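PDB 5V0T: alpha,alpha-trehalose-phosphate synthase (UDP-forming), which is a family 20 glycosyltransferase of the GT-B clan, modelled here with uridine-5'-diphosphate and 6-O-phosphono-alpha-D-glucopyranose bound. Local coordinates for residues K282-V285 and E286-R289; R289-E292 and R293-E296. One frame throughout, in Å; residues are numbered along the deposited sequence.

Contact 1: K282-V285 and E286-R289; sequences KGLV and ERFR. With UDP (uridine-5'-diphosphate), chain I.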
ATOM      1  N   LYS A 282      -1.675   3.128   9.678  1.00 13.81           N
ATOM      2  CA  LYS A 282      -1.243   1.766   9.997  1.00 13.78           C
ATOM      3  C   LYS A 282      -1.671   1.291  11.389  1.00 15.72           C
ATOM      4  O   LYS A 282      -1.371   0.149  11.767  1.00 14.53           O
ATOM      5  CB  LYS A 282       0.274   1.670   9.840  1.00 13.55           C
ATOM      6  CG  LYS A 282       0.737   2.000   8.399  1.00 16.20           C
ATOM      7  CD  LYS A 282       0.387   0.878   7.423  1.00 16.04           C
ATOM      8  CE  LYS A 282       0.856   1.214   5.976  1.00 16.54           C
ATOM      9  NZ  LYS A 282       0.432   0.173   4.965  1.00 12.56           N
ATOM     10  N   GLY A 283      -2.397   2.115  12.133  1.00 14.86           N
ATOM     11  CA  GLY A 283      -2.906   1.728  13.443  1.00 17.30           C
ATOM     12  C   GLY A 283      -1.843   1.295  14.429  1.00 14.96           C
ATOM     13  O   GLY A 283      -2.075   0.376  15.226  1.00 17.42           O
ATOM     14  N   LEU A 284      -0.693   1.968  14.426  1.00 14.08           N
ATOM     15  CA  LEU A 284       0.441   1.520  15.231  1.00 13.74           C
ATOM     16  C   LEU A 284       0.234   1.774  16.726  1.00 16.87           C
ATOM     17  O   LEU A 284       0.704   0.976  17.550  1.00 14.01           O
ATOM     18  CB  LEU A 284       1.732   2.190  14.730  1.00 11.51           C
ATOM     19  CG  LEU A 284       2.065   1.839  13.265  1.00 20.10           C
ATOM     20  CD1 LEU A 284       3.257   2.637  12.753  1.00 21.10           C
ATOM     21  CD2 LEU A 284       2.322   0.326  13.063  1.00 18.05           C
ATOM     22  N   VAL A 285      -0.458   2.850  17.107  1.00 14.28           N
ATOM     23  CA  VAL A 285      -0.728   3.073  18.531  1.00 14.04           C
ATOM     24  C   VAL A 285      -1.634   1.975  19.070  1.00 18.57           C
ATOM     25  O   VAL A 285      -1.368   1.397  20.129  1.00 15.61           O
ATOM     26  CB  VAL A 285      -1.327   4.472  18.774  1.00 16.23           C
ATOM     27  CG1 VAL A 285      -1.865   4.593  20.231  1.00 17.06           C
ATOM     28  CG2 VAL A 285      -0.261   5.546  18.523  1.00 16.83           C
ATOM     29  N   GLU A 286      -2.705   1.646  18.334  1.00 14.75           N
ATOM     30  CA  GLU A 286      -3.606   0.585  18.786  1.00 16.21           C
ATOM     31  C   GLU A 286      -2.874  -0.746  18.846  1.00 16.38           C
ATOM     32  O   GLU A 286      -3.096  -1.552  19.759  1.00 17.18           O
ATOM     33  CB  GLU A 286      -4.816   0.465  17.851  1.00 19.50           C
ATOM     34  CG  GLU A 286      -5.779   1.667  17.877  1.00 22.58           C
ATOM     35  CD  GLU A 286      -5.319   2.824  17.006  1.00 24.80           C
ATOM     36  OE1 GLU A 286      -4.222   2.748  16.415  1.00 22.74           O
ATOM     37  OE2 GLU A 286      -6.069   3.815  16.895  1.00 24.87           O
ATOM     38  N   ARG A 287      -2.012  -0.990  17.867  1.00 15.91           N
ATOM     39  CA  ARG A 287      -1.214  -2.210  17.814  1.00 19.48           C
ATOM     40  C   ARG A 287      -0.317  -2.345  19.042  1.00 20.57           C
ATOM     41  O   ARG A 287      -0.220  -3.425  19.648  1.00 17.59           O
ATOM     42  CB  ARG A 287      -0.385  -2.177  16.534  1.00 25.56           C
ATOM     43  CG  ARG A 287       0.420  -3.378  16.303  1.00 28.32           C
ATOM     44  CD  ARG A 287       1.143  -3.335  15.007  1.00 26.14           C
ATOM     45  NE  ARG A 287       0.307  -2.964  13.865  1.00 22.40           N
ATOM     46  CZ  ARG A 287       0.813  -2.795  12.655  1.00 21.04           C
ATOM     47  NH1 ARG A 287       2.114  -2.971  12.503  1.00 17.36           N
ATOM     48  NH2 ARG A 287       0.047  -2.438  11.615  1.00 19.13           N
ATOM     49  N   PHE A 288       0.365  -1.260  19.414  1.00 16.06           N
ATOM     50  CA  PHE A 288       1.205  -1.287  20.614  1.00 20.17           C
ATOM     51  C   PHE A 288       0.356  -1.495  21.866  1.00 18.70           C
ATOM     52  O   PHE A 288       0.740  -2.248  22.765  1.00 19.06           O
ATOM     53  CB  PHE A 288       2.018   0.009  20.736  1.00 17.99           C
ATOM     54  CG  PHE A 288       3.263   0.068  19.853  1.00 18.21           C
ATOM     55  CD1 PHE A 288       3.308  -0.565  18.616  1.00 16.39           C
ATOM     56  CD2 PHE A 288       4.381   0.783  20.275  1.00 17.36           C
ATOM     57  CE1 PHE A 288       4.445  -0.490  17.804  1.00 14.86           C
ATOM     58  CE2 PHE A 288       5.528   0.868  19.477  1.00 17.83           C
ATOM     59  CZ  PHE A 288       5.554   0.225  18.233  1.00 15.17           C
ATOM     60  N   ARG A 289      -0.799  -0.829  21.941  1.00 14.76           N
ATOM     61  CA  ARG A 289      -1.662  -0.965  23.113  1.00 17.32           C
ATOM     62  C   ARG A 289      -2.192  -2.386  23.280  1.00 13.13           C
ATOM     63  O   ARG A 289      -2.400  -2.836  24.415  1.00 15.59           O
ATOM     64  CB  ARG A 289      -2.815   0.044  23.030  1.00 19.14           C
ATOM     65  CG  ARG A 289      -2.311   1.470  23.190  1.00 19.33           C
ATOM     66  CD  ARG A 289      -3.392   2.544  23.165  1.00 23.55           C
ATOM     67  NE  ARG A 289      -2.747   3.833  23.404  1.00 27.99           N
ATOM     68  CZ  ARG A 289      -3.370   5.004  23.445  1.00 38.89           C
ATOM     69  NH1 ARG A 289      -4.681   5.073  23.272  1.00 41.54           N
ATOM     70  NH2 ARG A 289      -2.668   6.107  23.662  1.00 41.59           N
TER
HETATM   71  N1  UDP I 501       9.219  -2.409   2.643  1.00 19.72           N
HETATM   72  C2  UDP I 501      10.577  -2.418   2.366  1.00 23.93           C
HETATM   73  N3  UDP I 501      11.378  -1.953   3.370  1.00 19.29           N
HETATM   74  C4  UDP I 501      10.974  -1.492   4.603  1.00 20.79           C
HETATM   75  C5  UDP I 501       9.552  -1.518   4.823  1.00 17.22           C
HETATM   76  C6  UDP I 501       8.739  -1.978   3.859  1.00 23.47           C
HETATM   77  O2  UDP I 501      11.036  -2.798   1.303  1.00 22.35           O
HETATM   78  O4  UDP I 501      11.826  -1.106   5.412  1.00 23.30           O
HETATM   79  C1' UDP I 501       8.316  -2.908   1.602  1.00 17.50           C
HETATM   80  C2' UDP I 501       7.507  -4.130   2.030  1.00 16.98           C
HETATM   81  O2' UDP I 501       8.267  -5.308   1.818  1.00 21.07           O
HETATM   82  C3' UDP I 501       6.300  -4.021   1.096  1.00 20.29           C
HETATM   83  C4' UDP I 501       6.103  -2.505   0.979  1.00 19.23           C
HETATM   84  O4' UDP I 501       7.371  -1.903   1.317  1.00 18.00           O
HETATM   85  O3' UDP I 501       6.550  -4.568  -0.196  1.00 17.02           O
HETATM   86  C5' UDP I 501       5.019  -1.925   1.847  1.00 16.17           C
HETATM   87  O5' UDP I 501       3.770  -2.112   1.155  1.00 17.98           O
HETATM   88  PA  UDP I 501       2.398  -2.203   1.939  1.00 17.27           P
HETATM   89  O1A UDP I 501       2.508  -3.142   3.124  1.00 18.00           O
HETATM   90  O2A UDP I 501       1.354  -2.539   0.941  1.00 14.97           O
HETATM   91  O3A UDP I 501       2.159  -0.761   2.539  1.00 18.41           O
HETATM   92  PB  UDP I 501       2.400   0.721   2.032  1.00 19.22           P
HETATM   93  O1B UDP I 501       2.190   0.628   0.518  1.00 20.19           O
HETATM   94  O2B UDP I 501       1.226   1.492   2.672  1.00 16.73           O
HETATM   95  O3B UDP I 501       3.737   1.226   2.427  1.00 17.55           O
HETATM   96  O   HOH W   1      -2.555   4.594  15.594  1.00 16.62           O
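V285 and R289, one helical turn apart, lie side by side and point the same way. With CG1 of V285 anti to its backbone N (chi1 169°), that methyl comes over one face of the R289 guanidinium, 3.4 Å from NE of R289. A branched, apolar residue suits this place because it packs against the flat face while the N-H groups stay available at the rim, where NE of R289 forms a salt bridge with E331 of helix 319-339.

L284 and R287 repeat the pattern at the start of the helix. CD2 of L284 rests over a face of the R287 guanidinium, 3.4 Å from its NH1. The arginine side chain runs back past the helix start, and its bend at chi3 (-49°) swings the guanidinium toward K282, with NH2 of R287 3.0 Å from O of K282. D276 forms a salt bridge with this buried arginine, and T372 accepts a hydrogen bond from its NE.

G283 is the N-cap residue, its positive phi (57°) favouring glycine, and its O accepts the first helical bond from N of R287 at 3.0 Å. OE1 of E286 comes back beside CA of G283 and shares a water with N of V285, an amide of the helix's first turn.

Just before the cap, K282 reaches away from the helix: its NZ donates to O2B (2.8 Å) and O3A (3.1 Å) of UDP and also forms a salt bridge with D376. A lysine reaching the diphosphate from the loop between strand 270-275 and helix 284-297 places the contact in a beta-alpha-beta unit of the Rossmann-like domain expected of a GT-B glycosyltransferase that holds UDP.

Contact 2: R289-E292 and R293-E296; sequences RAFE and RLLE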
ATOM      1  N   ARG A 289      -0.799  -0.829  21.941  1.00 14.76           N
ATOM      2  CA  ARG A 289      -1.662  -0.965  23.113  1.00 17.32           C
ATOM      3  C   ARG A 289      -2.192  -2.386  23.280  1.00 13.13           C
ATOM      4  O   ARG A 289      -2.400  -2.836  24.415  1.00 15.59           O
ATOM      5  CB  ARG A 289      -2.815   0.044  23.030  1.00 19.14           C
ATOM      6  CG  ARG A 289      -2.311   1.470  23.190  1.00 19.33           C
ATOM      7  CD  ARG A 289      -3.392   2.544  23.165  1.00 23.55           C
ATOM      8  NE  ARG A 289      -2.747   3.833  23.404  1.00 27.99           N
ATOM      9  CZ  ARG A 289      -3.370   5.004  23.445  1.00 38.89           C
ATOM     10  NH1 ARG A 289      -4.681   5.073  23.272  1.00 41.54           N
ATOM     11  NH2 ARG A 289      -2.668   6.107  23.662  1.00 41.59           N
ATOM     12  N   ALA A 290      -2.425  -3.105  22.184  1.00 16.39           N
ATOM     13  CA  ALA A 290      -2.901  -4.477  22.330  1.00 17.68           C
ATOM     14  C   ALA A 290      -1.779  -5.424  22.749  1.00 20.56           C
ATOM     15  O   ALA A 290      -2.037  -6.400  23.459  1.00 17.22           O
ATOM     16  CB  ALA A 290      -3.547  -4.944  21.026  1.00 14.56           C
ATOM     17  N   PHE A 291      -0.535  -5.153  22.330  1.00 18.66           N
ATOM     18  CA  PHE A 291       0.589  -5.906  22.874  1.00 21.01           C
ATOM     19  C   PHE A 291       0.762  -5.611  24.357  1.00 20.24           C
ATOM     20  O   PHE A 291       1.032  -6.519  25.148  1.00 18.19           O
ATOM     21  CB  PHE A 291       1.884  -5.587  22.105  1.00 16.60           C
ATOM     22  CG  PHE A 291       3.109  -6.338  22.625  1.00 19.34           C
ATOM     23  CD1 PHE A 291       3.173  -7.724  22.559  1.00 17.98           C
ATOM     24  CD2 PHE A 291       4.182  -5.654  23.198  1.00 17.97           C
ATOM     25  CE1 PHE A 291       4.288  -8.415  23.038  1.00 17.85           C
ATOM     26  CE2 PHE A 291       5.309  -6.335  23.671  1.00 16.70           C
ATOM     27  CZ  PHE A 291       5.367  -7.723  23.586  1.00 18.17           C
ATOM     28  N   GLU A 292       0.610  -4.347  24.758  1.00 15.26           N
ATOM     29  CA  GLU A 292       0.627  -4.028  26.182  1.00 19.62           C
ATOM     30  C   GLU A 292      -0.492  -4.751  26.936  1.00 24.03           C
ATOM     31  O   GLU A 292      -0.275  -5.271  28.044  1.00 22.13           O
ATOM     32  CB  GLU A 292       0.517  -2.511  26.371  1.00 19.01           C
ATOM     33  CG  GLU A 292       0.338  -2.049  27.817  1.00 18.94           C
ATOM     34  CD  GLU A 292       0.179  -0.535  27.884  1.00 25.95           C
ATOM     35  OE1 GLU A 292       0.796   0.111  28.766  1.00 23.71           O
ATOM     36  OE2 GLU A 292      -0.534   0.005  27.017  1.00 22.81           O
ATOM     37  N   ARG A 293      -1.703  -4.768  26.368  1.00 17.14           N
ATOM     38  CA  ARG A 293      -2.818  -5.477  27.001  1.00 17.35           C
ATOM     39  C   ARG A 293      -2.530  -6.977  27.098  1.00 16.59           C
ATOM     40  O   ARG A 293      -2.897  -7.627  28.086  1.00 19.12           O
ATOM     41  CB  ARG A 293      -4.113  -5.210  26.214  1.00 17.87           C
ATOM     42  CG  ARG A 293      -5.389  -5.837  26.781  1.00 24.39           C
ATOM     43  CD  ARG A 293      -5.847  -5.178  28.090  1.00 25.72           C
ATOM     44  NE  ARG A 293      -5.878  -3.719  28.004  1.00 32.11           N
ATOM     45  CZ  ARG A 293      -6.890  -3.001  27.520  1.00 35.63           C
ATOM     46  NH1 ARG A 293      -7.995  -3.583  27.050  1.00 32.68           N
ATOM     47  NH2 ARG A 293      -6.792  -1.684  27.496  1.00 42.99           N
ATOM     48  N   LEU A 294      -1.872  -7.546  26.081  1.00 17.28           N
ATOM     49  CA  LEU A 294      -1.441  -8.945  26.178  1.00 20.04           C
ATOM     50  C   LEU A 294      -0.574  -9.169  27.416  1.00 25.54           C
ATOM     51  O   LEU A 294      -0.803 -10.105  28.195  1.00 22.18           O
ATOM     52  CB  LEU A 294      -0.681  -9.350  24.912  1.00 20.23           C
ATOM     53  CG  LEU A 294      -0.034 -10.747  24.938  1.00 25.89           C
ATOM     54  CD1 LEU A 294      -1.116 -11.835  24.951  1.00 31.18           C
ATOM     55  CD2 LEU A 294       0.947 -10.952  23.776  1.00 22.33           C
ATOM     56  N   LEU A 295       0.427  -8.305  27.615  1.00 20.97           N
ATOM     57  CA  LEU A 295       1.325  -8.449  28.752  1.00 19.16           C
ATOM     58  C   LEU A 295       0.603  -8.220  30.077  1.00 24.13           C
ATOM     59  O   LEU A 295       0.911  -8.889  31.074  1.00 24.20           O
ATOM     60  CB  LEU A 295       2.511  -7.492  28.593  1.00 18.76           C
ATOM     61  CG  LEU A 295       3.385  -7.715  27.348  1.00 19.59           C
ATOM     62  CD1 LEU A 295       4.561  -6.733  27.290  1.00 16.24           C
ATOM     63  CD2 LEU A 295       3.895  -9.174  27.274  1.00 18.00           C
ATOM     64  N   GLU A 296      -0.352  -7.279  30.119  1.00 16.43           N
ATOM     65  CA  GLU A 296      -1.103  -7.027  31.351  1.00 22.70           C
ATOM     66  C   GLU A 296      -1.849  -8.268  31.821  1.00 25.02           C
ATOM     67  O   GLU A 296      -1.886  -8.564  33.022  1.00 28.87           O
ATOM     68  CB  GLU A 296      -2.106  -5.884  31.145  1.00 24.53           C
ATOM     69  CG  GLU A 296      -1.485  -4.498  31.002  1.00 25.13           C
ATOM     70  CD  GLU A 296      -2.524  -3.444  30.650  1.00 33.06           C
ATOM     71  OE1 GLU A 296      -3.678  -3.824  30.334  1.00 30.39           O
ATOM     72  OE2 GLU A 296      -2.191  -2.241  30.704  1.00 28.37           O
TER
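F291 meets both L294 and L295 with its ring, at different places. CG of L295 stands over one ring face, offset toward the rim, and its CD1 methyl lies 3.7 Å from CE2 of F291. The CD1 atom of the ring instead approaches CD2 of L294 at 4.1 Å, a looser touch. A chi1 of 180° swings the phenyl away from the backbone N, toward strand 305-310, where it meets F307 edge-to-face; a large flat side chain thus suits this buried position.

On another side, E292 and E296 run obliquely past each other, their carboxylate planes 37° apart. OE1 of E292 and OE2 of E296 are 4.3 Å apart, a pairing of like charges probably offset by R338, which forms salt bridges with both; R334 takes the other oxygen of E292. R293, bent at chi2 and chi3, brings NE to 3.2 Å from OE1 of E296 in a salt bridge whose hydrogen bond is weak, while its NH1 pairs with D421.

Backbone bonds from R293 through E296 to the residues four earlier hold this spacing. This is the crossover helix of the beta-alpha-beta unit between strands 270-275 and 305-310, with F291 against the sheet, its leucines against neighbouring elements and its charges paired with helices 319-339 and 420-432.

Contacts 1 and 2 are successive parts of helix 284-297, sharing R289, with centres 11 Å apart. Both are largely buried, but contact 1 lies nearer the centre of the chain, its centre about 17 Å from it against about 27 Å for contact 2. Their chemistry differs accordingly. Contact 1 combines a glycine cap, a water bridge and methyls over guanidinium faces with a lysine in the UDP pocket, whereas contact 2 has aromatic-aliphatic packing beside a charged network and contains no ligand-pocket residue. Residues of both touch helices 319-339 and 420-432, and each sends a phenylalanine, F288 or F291, to strand 305-310, so that F307 is met by both contacts.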